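PDB 5YKR: probable aminotransferase from Pseudomonas aeruginosa, which is a probable class-III aminotransferase of the pyridoxal phosphate-dependent superfamily, with its cofactor held covalently in the active site. Local coordinates for residues K158-N163 and G218-V223; A222-P227 and A255-E260; S173-D178 and T200-F205; D141-V146 and N165-V170; L130-V135 and C299-A304. One frame throughout, in Å; residues are numbered along the deposited sequence.

Contact 1: residues K158-N163 and G218-V223; sequences KVVVFN and GDVAAV
K158 and D219 cross obliquely at the start of two parallel strands, and their charged ends meet in a salt bridge, K158 NZ to D219 OD2 at 3.1 Å. The ammonium group comes from above the carboxylate plane, 44° out of it; K158 CB and CG pass D219 O, CB at 3.3 Å, and CD and CE then follow the carboxylate. D219 CG sits between its own backbone N and carbonyl carbon (chi1 58°), and this swings the carboxylate round to the lysine. R201 on strand 200-203 forms a second salt bridge to the same OD2, so one carboxylate oxygen gathers two cations.

Further along, the same face turns apolar. V160 CG2 slants across V220, 3.8 Å from its CG1, and V160 CB packs on V223 CG2. The F162 ring then reaches back obliquely, bringing CE2 to 3.8 Å from V223 CG1. Leucines L211 and L215 of helix 208-215 cover these valines.

Beneath the side chains, K158 N bonds to D219 O, A221 N to K158 O (2.8 Å) and V160 N to A222 O (2.9 Å). The ladder is uneven: A221 has nearly helical backbone angles, and the buried A222 N finds no partner. This is a parallel strand pair in the large central sheet of the aminotransferase fold, with its charged end at the strand starts.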
# COMPACT_ATOMS: atom_id res chain seq x y z
N LYS A 158 12.44 19.51 5.45
CA LYS A 158 11.56 19.96 4.39
C LYS A 158 11.74 19.19 3.09
O LYS A 158 12.84 18.76 2.78
CB LYS A 158 11.63 21.48 4.14
CG LYS A 158 11.36 22.14 5.47
CD LYS A 158 10.82 23.48 5.40
CE LYS A 158 10.60 23.94 6.83
NZ LYS A 158 10.88 25.28 6.69
N VAL A 159 10.65 19.01 2.37
CA VAL A 159 10.68 18.45 1.03
C VAL A 159 10.20 19.57 0.09
O VAL A 159 9.22 20.26 0.40
CB VAL A 159 9.77 17.20 0.88
CG1 VAL A 159 8.29 17.45 1.14
CG2 VAL A 159 9.81 16.63 -0.51
N VAL A 160 10.84 19.69 -1.06
CA VAL A 160 10.34 20.52 -2.15
C VAL A 160 9.48 19.66 -3.05
O VAL A 160 9.92 18.60 -3.55
CB VAL A 160 11.49 21.18 -2.97
CG1 VAL A 160 10.97 21.74 -4.29
CG2 VAL A 160 12.15 22.31 -2.12
N VAL A 161 8.27 20.16 -3.31
CA VAL A 161 7.41 19.64 -4.34
C VAL A 161 7.01 20.82 -5.27
O VAL A 161 7.22 22.00 -4.94
CB VAL A 161 6.19 18.89 -3.83
CG1 VAL A 161 6.61 17.68 -3.00
CG2 VAL A 161 5.28 19.81 -3.02
N PHE A 162 6.42 20.47 -6.41
CA PHE A 162 5.99 21.46 -7.41
C PHE A 162 4.49 21.66 -7.39
O PHE A 162 3.70 20.74 -7.13
CB PHE A 162 6.53 21.07 -8.80
CG PHE A 162 8.04 21.09 -8.86
CD1 PHE A 162 8.72 22.28 -8.91
CD2 PHE A 162 8.77 19.95 -8.78
CE1 PHE A 162 10.09 22.33 -8.92
CE2 PHE A 162 10.15 19.99 -8.77
CZ PHE A 162 10.82 21.18 -8.83
N ASN A 163 4.06 22.88 -7.70
CA ASN A 163 2.64 23.20 -7.65
C ASN A 163 1.90 22.31 -8.68
O ASN A 163 2.35 22.16 -9.83
CB ASN A 163 2.43 24.70 -7.92
CG ASN A 163 1.03 25.18 -7.57
OD1 ASN A 163 0.36 24.66 -6.67
ND2 ASN A 163 0.52 26.14 -8.40
N GLY A 218 18.70 25.78 3.37
CA GLY A 218 19.53 24.78 4.04
C GLY A 218 18.75 23.73 4.78
O GLY A 218 19.35 22.93 5.48
N ASP A 219 17.42 23.70 4.62
CA ASP A 219 16.55 22.82 5.38
C ASP A 219 15.78 21.83 4.51
O ASP A 219 14.81 21.22 5.00
CB ASP A 219 15.54 23.59 6.25
CG ASP A 219 14.65 24.52 5.47
OD1 ASP A 219 14.67 24.56 4.24
OD2 ASP A 219 13.90 25.26 6.15
N VAL A 220 16.23 21.64 3.26
CA VAL A 220 15.52 20.77 2.31
C VAL A 220 16.26 19.42 2.22
O VAL A 220 17.41 19.34 1.82
CB VAL A 220 15.42 21.41 0.94
CG1 VAL A 220 14.75 20.44 -0.03
CG2 VAL A 220 14.59 22.72 1.04
N ALA A 221 15.56 18.36 2.59
CA ALA A 221 16.07 17.00 2.51
C ALA A 221 16.04 16.48 1.07
O ALA A 221 16.95 15.71 0.65
CB ALA A 221 15.28 16.09 3.40
N ALA A 222 15.02 16.82 0.32
CA ALA A 222 14.81 16.26 -1.02
C ALA A 222 13.93 17.17 -1.88
O ALA A 222 13.07 17.88 -1.34
CB ALA A 222 14.19 14.89 -0.93
N VAL A 223 14.11 17.02 -3.20
CA VAL A 223 13.18 17.49 -4.19
C VAL A 223 12.49 16.24 -4.74
O VAL A 223 13.18 15.32 -5.22
CB VAL A 223 13.85 18.26 -5.35
CG1 VAL A 223 12.86 18.58 -6.44
CG2 VAL A 223 14.52 19.53 -4.85

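Contact 2: residues A222-P227 and A255-E260; sequences AVLTEP and ALIIDE
L224 carries CG opposite its backbone N (chi1 173°) and I257 does the same with its CG2 branch, and the L224 side chain slants over that of I257, with L224 CD1 3.6 Å from I257 CG2. The other branch of I257 runs back along the strand, so that CD1 lands 3.6 Å from A222 CB. On the reverse face T225 and I258 project alongside each other from the sheet, T225 CG2 to I258 CD1 at 3.9 Å, and I258 CG2 packs against the P227 ring.

Between these layers runs a regular parallel ladder: V223 N to A255 O (2.8 Å), I257 N to V223 O, T225 N to I257 O and D259 N to T225 O. Past its end a water donates to both E226 OE2 (2.6 Å) and D259 O (2.8 Å), and T230 also holds E226 OE2. D259 OD1 bonds to T261; OD2 takes hydrogen bonds from H167 and N143 and also lies near N1 of modified residue 286.

Helix 241-251 makes the beta-alpha-beta crossover between the two strands and lies over V223 and L256; helix 139-154 covers L224 and I257 on the other face, with strands 158-162 and 281-284 flanking the pair.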
# COMPACT_ATOMS: atom_id res chain seq x y z
N ALA A 222 15.02 16.82 0.32
CA ALA A 222 14.81 16.26 -1.02
C ALA A 222 13.93 17.17 -1.88
O ALA A 222 13.07 17.88 -1.34
CB ALA A 222 14.19 14.89 -0.93
N VAL A 223 14.11 17.02 -3.20
CA VAL A 223 13.18 17.49 -4.19
C VAL A 223 12.49 16.24 -4.74
O VAL A 223 13.18 15.32 -5.22
CB VAL A 223 13.85 18.26 -5.35
CG1 VAL A 223 12.86 18.58 -6.44
CG2 VAL A 223 14.52 19.53 -4.85
N LEU A 224 11.17 16.22 -4.72
CA LEU A 224 10.36 15.11 -5.26
C LEU A 224 9.63 15.64 -6.49
O LEU A 224 8.90 16.67 -6.40
CB LEU A 224 9.32 14.61 -4.24
CG LEU A 224 8.29 13.58 -4.68
CD1 LEU A 224 8.95 12.31 -5.23
CD2 LEU A 224 7.39 13.23 -3.56
N THR A 225 9.80 14.98 -7.64
CA THR A 225 9.15 15.46 -8.87
C THR A 225 9.00 14.35 -9.91
O THR A 225 9.86 13.46 -10.01
CB THR A 225 9.93 16.62 -9.49
OG1 THR A 225 9.18 17.23 -10.57
CG2 THR A 225 11.33 16.22 -9.97
N GLU A 226 7.94 14.44 -10.71
CA GLU A 226 7.95 13.76 -12.01
C GLU A 226 8.97 14.48 -12.89
O GLU A 226 9.18 15.69 -12.76
CB GLU A 226 6.59 13.80 -12.67
CG GLU A 226 5.50 13.04 -11.95
CD GLU A 226 4.25 13.04 -12.81
OE1 GLU A 226 3.47 14.05 -12.74
OE2 GLU A 226 4.06 12.09 -13.60
N PRO A 227 9.57 13.77 -13.85
CA PRO A 227 10.47 14.48 -14.79
C PRO A 227 9.75 15.29 -15.87
O PRO A 227 10.36 16.10 -16.56
CB PRO A 227 11.29 13.32 -15.38
CG PRO A 227 10.35 12.15 -15.36
CD PRO A 227 9.50 12.32 -14.13
N ALA A 255 18.74 15.63 -2.10
CA ALA A 255 18.37 14.46 -2.90
C ALA A 255 17.39 14.82 -3.99
O ALA A 255 16.41 15.51 -3.73
CB ALA A 255 17.79 13.37 -2.01
N LEU A 256 17.60 14.27 -5.18
CA LEU A 256 16.70 14.45 -6.31
C LEU A 256 15.96 13.12 -6.52
O LEU A 256 16.58 12.10 -6.91
CB LEU A 256 17.48 14.82 -7.58
CG LEU A 256 16.66 14.98 -8.85
CD1 LEU A 256 15.57 16.00 -8.67
CD2 LEU A 256 17.60 15.29 -10.03
N ILE A 257 14.65 13.14 -6.26
CA ILE A 257 13.80 11.96 -6.39
C ILE A 257 12.95 12.13 -7.63
O ILE A 257 12.14 13.07 -7.72
CB ILE A 257 12.86 11.78 -5.18
CG1 ILE A 257 13.61 11.86 -3.85
CG2 ILE A 257 12.07 10.47 -5.34
CD1 ILE A 257 12.68 12.09 -2.69
N ILE A 258 13.11 11.19 -8.58
CA ILE A 258 12.40 11.23 -9.86
C ILE A 258 11.34 10.12 -9.83
O ILE A 258 11.65 8.93 -9.72
CB ILE A 258 13.35 11.07 -11.04
CG1 ILE A 258 14.40 12.22 -11.05
CG2 ILE A 258 12.58 11.01 -12.33
CD1 ILE A 258 13.86 13.57 -11.23
N ASP A 259 10.08 10.54 -9.89
CA ASP A 259 8.90 9.67 -9.84
C ASP A 259 8.39 9.44 -11.26
O ASP A 259 7.84 10.33 -11.90
CB ASP A 259 7.81 10.33 -8.97
CG ASP A 259 6.58 9.48 -8.80
OD1 ASP A 259 6.43 8.42 -9.44
OD2 ASP A 259 5.69 9.94 -7.98
N GLU A 260 8.58 8.19 -11.73
CA GLU A 260 8.31 7.78 -13.10
C GLU A 260 7.06 6.93 -13.22
O GLU A 260 6.83 6.24 -14.22
CB GLU A 260 9.50 7.04 -13.70
CG GLU A 260 10.70 8.00 -13.84
CD GLU A 260 11.15 8.17 -15.30
OE1 GLU A 260 10.30 8.13 -16.24
OE2 GLU A 260 12.37 8.41 -15.52
O HOH W 1 5.60 9.96 -13.58

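Contact 3: residues S173-D178 and T200-F205; sequences SQVEFD and TRLVEF
E204 OE2 lies at the edge of the F177 ring, 3.6 Å from F177 CD2, and accepts a hydrogen bond from N163 ND2. The same N163 amide takes the backbone N-H of F177 on its OD1, so a single asparagine ties both sides of the contact together. The other carboxylate oxygen of E204 is held by the backbone N of G399. Ring and carboxylate planes stand 41° apart, and E204 and F177 run antiparallel alongside one another.

The main packing is L202 against F177. L202 CG lies anti to its backbone N (chi1 -174°), which sends the isobutyl group out to the ring: CD2 sits over the centre of one face, 3.6 Å from the centroid and 2° off the normal, a nearly ideal CH-pi contact. L202 CG follows at 3.7 Å from F177 CZ, and L202 O comes within 3.4 Å of the same CZ. The other methyl, L202 CD1, turns toward V175 and meets its CG2 at 3.8 Å; T200 CG2 touches that valine methyl a little further out.

The strand axes are 7.9 Å apart at their closest, too far for a ladder, and strand 175-177 pairs instead with 183-185. What joins it to edge strand 200-203 here is therefore apolar and aromatic packing, with the polar fastening supplied indirectly through N163.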
# COMPACT_ATOMS: atom_id res chain seq x y z
N SER A 173 2.91 16.52 0.28
CA SER A 173 2.82 17.06 -1.06
C SER A 173 1.51 17.76 -1.38
O SER A 173 1.38 18.35 -2.46
CB SER A 173 2.99 15.92 -2.12
OG SER A 173 1.86 15.03 -2.16
N GLN A 174 0.53 17.67 -0.47
CA GLN A 174 -0.86 18.08 -0.74
C GLN A 174 -1.02 19.58 -0.45
O GLN A 174 -1.77 20.00 0.43
CB GLN A 174 -1.85 17.27 0.07
CG GLN A 174 -1.72 15.75 -0.06
CD GLN A 174 -2.28 15.15 -1.32
OE1 GLN A 174 -2.61 15.88 -2.29
NE2 GLN A 174 -2.43 13.81 -1.33
N VAL A 175 -0.36 20.38 -1.29
CA VAL A 175 -0.30 21.84 -1.16
C VAL A 175 -0.52 22.45 -2.54
O VAL A 175 -0.32 21.79 -3.56
CB VAL A 175 1.01 22.35 -0.55
CG1 VAL A 175 1.10 21.97 0.92
CG2 VAL A 175 2.20 21.86 -1.33
N GLU A 176 -0.89 23.73 -2.54
CA GLU A 176 -1.00 24.53 -3.78
C GLU A 176 -0.68 25.97 -3.44
O GLU A 176 -0.63 26.35 -2.27
CB GLU A 176 -2.39 24.42 -4.40
CG GLU A 176 -3.48 25.10 -3.60
CD GLU A 176 -4.87 24.80 -4.12
OE1 GLU A 176 -5.11 23.69 -4.61
OE2 GLU A 176 -5.77 25.69 -3.94
N PHE A 177 -0.50 26.78 -4.49
CA PHE A 177 -0.38 28.23 -4.28
C PHE A 177 -1.79 28.85 -4.32
O PHE A 177 -2.56 28.59 -5.24
CB PHE A 177 0.47 28.88 -5.32
CG PHE A 177 1.96 28.67 -5.15
CD1 PHE A 177 2.58 29.06 -3.97
CD2 PHE A 177 2.75 28.15 -6.15
CE1 PHE A 177 3.93 28.89 -3.79
CE2 PHE A 177 4.09 27.99 -5.97
CZ PHE A 177 4.68 28.37 -4.79
N ASP A 178 -2.06 29.74 -3.37
CA ASP A 178 -3.27 30.56 -3.40
C ASP A 178 -3.02 31.80 -4.29
O ASP A 178 -1.97 31.95 -4.89
CB ASP A 178 -3.77 30.87 -1.98
CG ASP A 178 -2.94 31.89 -1.25
OD1 ASP A 178 -2.02 32.49 -1.85
OD2 ASP A 178 -3.25 32.10 -0.05
N THR A 200 7.27 21.36 4.10
CA THR A 200 7.23 21.50 2.67
C THR A 200 7.62 22.91 2.22
O THR A 200 7.24 23.90 2.85
CB THR A 200 5.80 21.19 2.16
OG1 THR A 200 5.31 19.99 2.76
CG2 THR A 200 5.69 21.16 0.65
N ARG A 201 8.39 22.95 1.11
CA ARG A 201 8.61 24.18 0.35
C ARG A 201 8.04 23.95 -1.04
O ARG A 201 8.30 22.93 -1.68
CB ARG A 201 10.05 24.64 0.34
CG ARG A 201 10.57 25.05 1.71
CD ARG A 201 12.02 25.55 1.63
NE ARG A 201 12.55 25.95 2.95
CZ ARG A 201 12.21 27.09 3.56
NH1 ARG A 201 11.41 27.99 2.97
NH2 ARG A 201 12.69 27.34 4.74
N LEU A 202 7.19 24.85 -1.49
CA LEU A 202 6.51 24.74 -2.79
C LEU A 202 7.12 25.69 -3.80
O LEU A 202 7.41 26.85 -3.49
CB LEU A 202 5.05 25.03 -2.60
CG LEU A 202 4.15 24.82 -3.81
CD1 LEU A 202 4.17 23.36 -4.27
CD2 LEU A 202 2.69 25.31 -3.56
N VAL A 203 7.33 25.19 -5.00
CA VAL A 203 7.84 25.94 -6.14
C VAL A 203 7.03 25.62 -7.37
O VAL A 203 6.42 24.54 -7.44
CB VAL A 203 9.35 25.56 -6.34
CG1 VAL A 203 10.01 26.38 -7.37
CG2 VAL A 203 10.14 25.67 -5.01
N GLU A 204 6.99 26.50 -8.35
CA GLU A 204 6.47 26.12 -9.68
C GLU A 204 7.55 25.36 -10.44
O GLU A 204 8.76 25.66 -10.33
CB GLU A 204 6.07 27.34 -10.52
CG GLU A 204 4.79 28.05 -10.10
CD GLU A 204 3.51 27.29 -10.30
OE1 GLU A 204 3.45 26.22 -10.93
OE2 GLU A 204 2.49 27.79 -9.76
N PHE A 205 7.10 24.41 -11.26
CA PHE A 205 8.01 23.73 -12.23
C PHE A 205 8.63 24.77 -13.16
O PHE A 205 8.06 25.87 -13.36
CB PHE A 205 7.18 22.72 -13.01
CG PHE A 205 7.91 21.54 -13.60
CD1 PHE A 205 8.55 20.63 -12.81
CD2 PHE A 205 7.78 21.23 -14.98
CE1 PHE A 205 9.13 19.51 -13.34
CE2 PHE A 205 8.33 20.09 -15.51
CZ PHE A 205 9.03 19.23 -14.68

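Contact 4: residues D141-V146 and N165-V170; sequences DANRFV and NYHGSV
N143 ND2 gives hydrogen bonds to two acceptors at once: H167 O across this contact, at 3.1 Å, and D259 OD2 on strand 255-259. H167 ND1 bonds to that same D259 oxygen, so asparagine, histidine and aspartate form a closed polar cluster next to the cofactor-bearing residue 286. The bond to H167 O lies on a carbonyl lone pair and close to the amide plane of N143, with an N-H...O angle of 153°. With CG beside the backbone N (chi1 -74°), the amide leaves the helix toward the loop and stands almost perpendicular to the imidazole, the planes 87° apart; ND2 comes 3.6 Å from H167 CB.

Below this, V170 CG2 rests on N143 CB at 3.9 Å and slides past R144 CG at 4.2 Å. An inverse gamma turn centred on S169, closed by the bond from V170 N to G168 O, brings V170 round to the helix. R144 itself is turned onto its own helix: NE and NH2 grip D141 OD1 side-on, each at 3.0 Å and both from one face of the carboxylate. Its NH1 bonds to S169 O of the second subunit, and the bond is returned by R144 of that subunit.

The loop follows strand 158-162; helix 139-154 lies beside it with N143 against V283 of strand 281-284, and N143 and H167 both touch L224 of strand 220-225.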
# COMPACT_ATOMS: atom_id res chain seq x y z
N ASP A 141 3.73 4.71 -1.17
CA ASP A 141 4.59 4.28 -0.08
C ASP A 141 6.06 4.41 -0.44
O ASP A 141 6.88 4.76 0.40
CB ASP A 141 4.27 2.84 0.31
CG ASP A 141 3.03 2.71 1.13
OD1 ASP A 141 2.38 3.73 1.47
OD2 ASP A 141 2.73 1.53 1.49
N ALA A 142 6.42 4.13 -1.70
CA ALA A 142 7.78 4.36 -2.13
C ALA A 142 8.19 5.82 -1.89
O ALA A 142 9.23 6.11 -1.30
CB ALA A 142 8.00 3.95 -3.58
N ASN A 143 7.31 6.74 -2.29
CA ASN A 143 7.60 8.18 -2.04
C ASN A 143 7.68 8.49 -0.54
O ASN A 143 8.62 9.17 -0.12
CB ASN A 143 6.56 9.04 -2.76
CG ASN A 143 6.78 9.09 -4.26
OD1 ASN A 143 7.91 9.04 -4.74
ND2 ASN A 143 5.69 9.21 -5.01
N ARG A 144 6.72 8.01 0.27
CA ARG A 144 6.75 8.30 1.70
C ARG A 144 8.03 7.82 2.33
O ARG A 144 8.64 8.49 3.19
CB ARG A 144 5.56 7.54 2.44
CG ARG A 144 4.20 8.04 2.06
CD ARG A 144 3.16 7.58 3.01
NE ARG A 144 2.96 6.14 3.20
CZ ARG A 144 2.99 5.51 4.36
NH1 ARG A 144 3.43 6.05 5.45
NH2 ARG A 144 2.58 4.27 4.37
N PHE A 145 8.42 6.60 1.96
CA PHE A 145 9.55 5.94 2.63
C PHE A 145 10.88 6.56 2.21
O PHE A 145 11.74 6.77 3.03
CB PHE A 145 9.54 4.44 2.36
CG PHE A 145 8.31 3.71 2.85
CD1 PHE A 145 7.44 4.26 3.76
CD2 PHE A 145 8.05 2.42 2.42
CE1 PHE A 145 6.31 3.59 4.18
CE2 PHE A 145 6.94 1.73 2.86
CZ PHE A 145 6.07 2.30 3.76
N VAL A 146 11.00 6.90 0.92
CA VAL A 146 12.18 7.63 0.45
C VAL A 146 12.30 8.96 1.18
O VAL A 146 13.40 9.36 1.60
CB VAL A 146 12.19 7.79 -1.06
CG1 VAL A 146 13.22 8.81 -1.50
CG2 VAL A 146 12.41 6.43 -1.72
N ASN A 165 1.52 19.10 -8.51
CA ASN A 165 2.06 17.76 -8.52
C ASN A 165 0.97 16.71 -8.25
O ASN A 165 -0.10 17.01 -7.70
CB ASN A 165 3.12 17.60 -7.42
CG ASN A 165 2.54 17.58 -6.01
OD1 ASN A 165 1.98 16.58 -5.61
ND2 ASN A 165 2.67 18.70 -5.27
N TYR A 166 1.30 15.45 -8.55
CA TYR A 166 0.65 14.34 -7.81
C TYR A 166 1.67 13.25 -7.62
O TYR A 166 2.31 12.81 -8.58
CB TYR A 166 -0.61 13.76 -8.48
CG TYR A 166 -1.35 12.75 -7.59
CD1 TYR A 166 -1.95 13.19 -6.44
CD2 TYR A 166 -1.42 11.40 -7.89
CE1 TYR A 166 -2.62 12.34 -5.59
CE2 TYR A 166 -2.12 10.52 -7.03
CZ TYR A 166 -2.71 11.03 -5.88
OH TYR A 166 -3.41 10.20 -4.99
N HIS A 167 1.79 12.78 -6.36
CA HIS A 167 2.71 11.70 -5.96
C HIS A 167 2.02 10.62 -5.11
O HIS A 167 2.73 9.80 -4.49
CB HIS A 167 3.90 12.29 -5.23
CG HIS A 167 4.68 13.19 -6.10
ND1 HIS A 167 5.45 12.74 -7.15
CD2 HIS A 167 4.78 14.55 -6.12
CE1 HIS A 167 5.97 13.79 -7.80
NE2 HIS A 167 5.57 14.89 -7.19
N GLY A 168 0.68 10.61 -5.13
CA GLY A 168 -0.10 9.72 -4.28
C GLY A 168 -0.54 10.37 -2.99
O GLY A 168 -0.50 11.60 -2.85
N SER A 169 -0.89 9.53 -2.01
CA SER A 169 -1.39 10.02 -0.72
C SER A 169 -0.23 10.32 0.20
O SER A 169 -0.11 9.77 1.32
CB SER A 169 -2.45 9.08 -0.15
OG SER A 169 -1.98 7.74 0.00
N VAL A 170 0.61 11.23 -0.27
CA VAL A 170 1.82 11.71 0.43
C VAL A 170 1.39 13.06 1.02
O VAL A 170 1.28 14.06 0.28
CB VAL A 170 3.03 11.88 -0.51
CG1 VAL A 170 4.22 12.44 0.24
CG2 VAL A 170 3.39 10.56 -1.19

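Contact 5: residues L130-V135 and C299-A304; sequences LPYWQV and CSQAQA
At the outer end of the large mixed sheet, the outermost strand within this chain, 132-136, meets the last residue of strand 295-299 just before the chain turns into helix 301-310. Y132 and C299 form an antiparallel hydrogen-bonded pair, but an uneven one: C299 N reaches Y132 O at 2.8 Å, whereas the return bond from Y132 N to C299 O is weak at 3.4 Å.

The Y132 ring carries most of the side-chain contact. CG lies beside its backbone N (chi1 -66°), which lays the ring against the first turn of the helix. Q301 CA sits at the ring edge, in its plane, and A304 CB approaches obliquely, 3.6 Å from Y132 CD2. Further out a water joins the polar ends, donating to Q301 OE1 at 2.6 Å and lying a longer 3.2 Å from Y132 OH. P131 packs beneath the helix start with CD 3.4 Å from C299 O and CG 3.5 Å from Q301 N. Alongside, L130 spreads its methyls over the backbone of C299 and S300.

S300 is the N-cap: its OG accepts from Q303 N at 3.1 Å and closes the first turn. W308, later in the same helix, meets the Y132 ring edge-to-face. The second subunit also reaches in, with R39 on Y132 and L42 on A304, and strand 132-136 shares backbone hydrogen bonds with it. An antiparallel strand 295-299 beside strand 132-136, in a sheet otherwise mostly parallel, is characteristic of the large domain of fold type I pyridoxal phosphate enzymes.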
# COMPACT_ATOMS: atom_id res chain seq x y z
N LEU A 130 20.53 2.59 -11.44
CA LEU A 130 20.84 2.80 -10.06
C LEU A 130 21.07 1.42 -9.42
O LEU A 130 20.35 0.46 -9.74
CB LEU A 130 19.73 3.55 -9.33
CG LEU A 130 19.46 4.98 -9.74
CD1 LEU A 130 18.31 5.57 -8.95
CD2 LEU A 130 20.67 5.83 -9.54
N PRO A 131 22.00 1.34 -8.46
CA PRO A 131 22.39 0.03 -8.00
C PRO A 131 21.51 -0.66 -6.94
O PRO A 131 21.48 -1.88 -6.94
CB PRO A 131 23.78 0.25 -7.40
CG PRO A 131 23.82 1.71 -7.07
CD PRO A 131 23.01 2.36 -8.11
N TYR A 132 20.79 0.08 -6.08
CA TYR A 132 20.14 -0.54 -4.93
C TYR A 132 18.65 -0.25 -4.92
O TYR A 132 18.24 0.88 -5.13
CB TYR A 132 20.73 0.01 -3.62
CG TYR A 132 22.18 -0.37 -3.44
CD1 TYR A 132 22.56 -1.66 -3.05
CD2 TYR A 132 23.16 0.55 -3.67
CE1 TYR A 132 23.89 -2.03 -2.98
CE2 TYR A 132 24.49 0.22 -3.58
CZ TYR A 132 24.87 -1.05 -3.22
OH TYR A 132 26.18 -1.40 -3.08
N TRP A 133 17.86 -1.29 -4.60
CA TRP A 133 16.40 -1.23 -4.74
C TRP A 133 15.70 -1.77 -3.49
O TRP A 133 16.29 -2.48 -2.65
CB TRP A 133 15.98 -2.06 -5.97
CG TRP A 133 16.56 -1.47 -7.20
CD1 TRP A 133 17.84 -1.61 -7.65
CD2 TRP A 133 15.95 -0.45 -8.02
NE1 TRP A 133 18.06 -0.77 -8.73
CE2 TRP A 133 16.93 -0.03 -8.94
CE3 TRP A 133 14.67 0.11 -8.09
CZ2 TRP A 133 16.67 0.95 -9.93
CZ3 TRP A 133 14.43 1.10 -9.05
CH2 TRP A 133 15.42 1.52 -9.95
N GLN A 134 14.43 -1.40 -3.38
CA GLN A 134 13.48 -1.96 -2.41
C GLN A 134 12.11 -2.00 -3.08
O GLN A 134 11.87 -1.32 -4.09
CB GLN A 134 13.41 -1.09 -1.14
CG GLN A 134 14.63 -1.11 -0.26
CD GLN A 134 14.84 -2.41 0.51
OE1 GLN A 134 14.37 -2.52 1.65
NE2 GLN A 134 15.62 -3.40 -0.08
N VAL A 135 11.21 -2.79 -2.54
CA VAL A 135 9.82 -2.92 -3.03
C VAL A 135 8.84 -2.49 -1.98
O VAL A 135 9.04 -2.77 -0.78
CB VAL A 135 9.52 -4.39 -3.42
CG1 VAL A 135 8.11 -4.61 -3.91
CG2 VAL A 135 10.52 -4.88 -4.43
N CYS A 299 18.08 3.69 -5.49
CA CYS A 299 18.95 4.81 -5.15
C CYS A 299 20.36 4.57 -5.56
O CYS A 299 20.80 3.42 -5.79
CB CYS A 299 18.87 5.12 -3.67
SG CYS A 299 19.59 3.88 -2.55
N SER A 300 21.07 5.67 -5.68
CA SER A 300 22.52 5.61 -6.02
C SER A 300 23.33 4.99 -4.89
O SER A 300 22.88 4.93 -3.73
CB SER A 300 23.05 7.00 -6.30
OG SER A 300 23.13 7.74 -5.08
N GLN A 301 24.53 4.53 -5.21
CA GLN A 301 25.42 4.05 -4.16
C GLN A 301 25.72 5.16 -3.14
O GLN A 301 25.82 4.86 -1.95
CB GLN A 301 26.73 3.51 -4.74
CG GLN A 301 27.71 3.02 -3.66
CD GLN A 301 28.86 2.24 -4.14
OE1 GLN A 301 28.74 1.35 -4.94
NE2 GLN A 301 29.98 2.48 -3.51
N ALA A 302 25.91 6.40 -3.57
CA ALA A 302 26.19 7.48 -2.64
C ALA A 302 25.06 7.67 -1.64
O ALA A 302 25.31 7.83 -0.42
CB ALA A 302 26.47 8.78 -3.41
N GLN A 303 23.82 7.55 -2.10
CA GLN A 303 22.69 7.66 -1.17
C GLN A 303 22.65 6.44 -0.24
O GLN A 303 22.37 6.57 0.97
CB GLN A 303 21.36 7.83 -1.91
CG GLN A 303 21.21 9.08 -2.73
CD GLN A 303 21.47 10.35 -1.97
OE1 GLN A 303 20.92 10.56 -0.88
NE2 GLN A 303 22.27 11.24 -2.57
N ALA A 304 22.86 5.25 -0.80
CA ALA A 304 22.84 4.02 -0.01
C ALA A 304 23.84 4.12 1.15
O ALA A 304 23.50 3.78 2.29
CB ALA A 304 23.12 2.80 -0.89
O HOH W 2 27.14 -0.43 -5.94

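Contacts 1, 2 and 5 pair strands of one sheet, and contact 3 packs against its outermost strand 200-203. Contacts 1 and 2 share strand 220-225 and are buried parallel ladders with apolar faces, contact 1 with a salt bridge where its strands begin. Contact 5, at the end of the sheet remote from contact 3, is only partly buried, rests on one antiparallel pair and includes a water. Contact 3 attaches a short outer strand by aromatic packing; its R201 binds D219 of contact 1, and its nearest atoms are about 17 Å from contact 5. Contact 4 is buried and polar: N143 and H167 converge on D259 of contact 2 near the cofactor. Contacts 4 and 5 both meet the second subunit substantially.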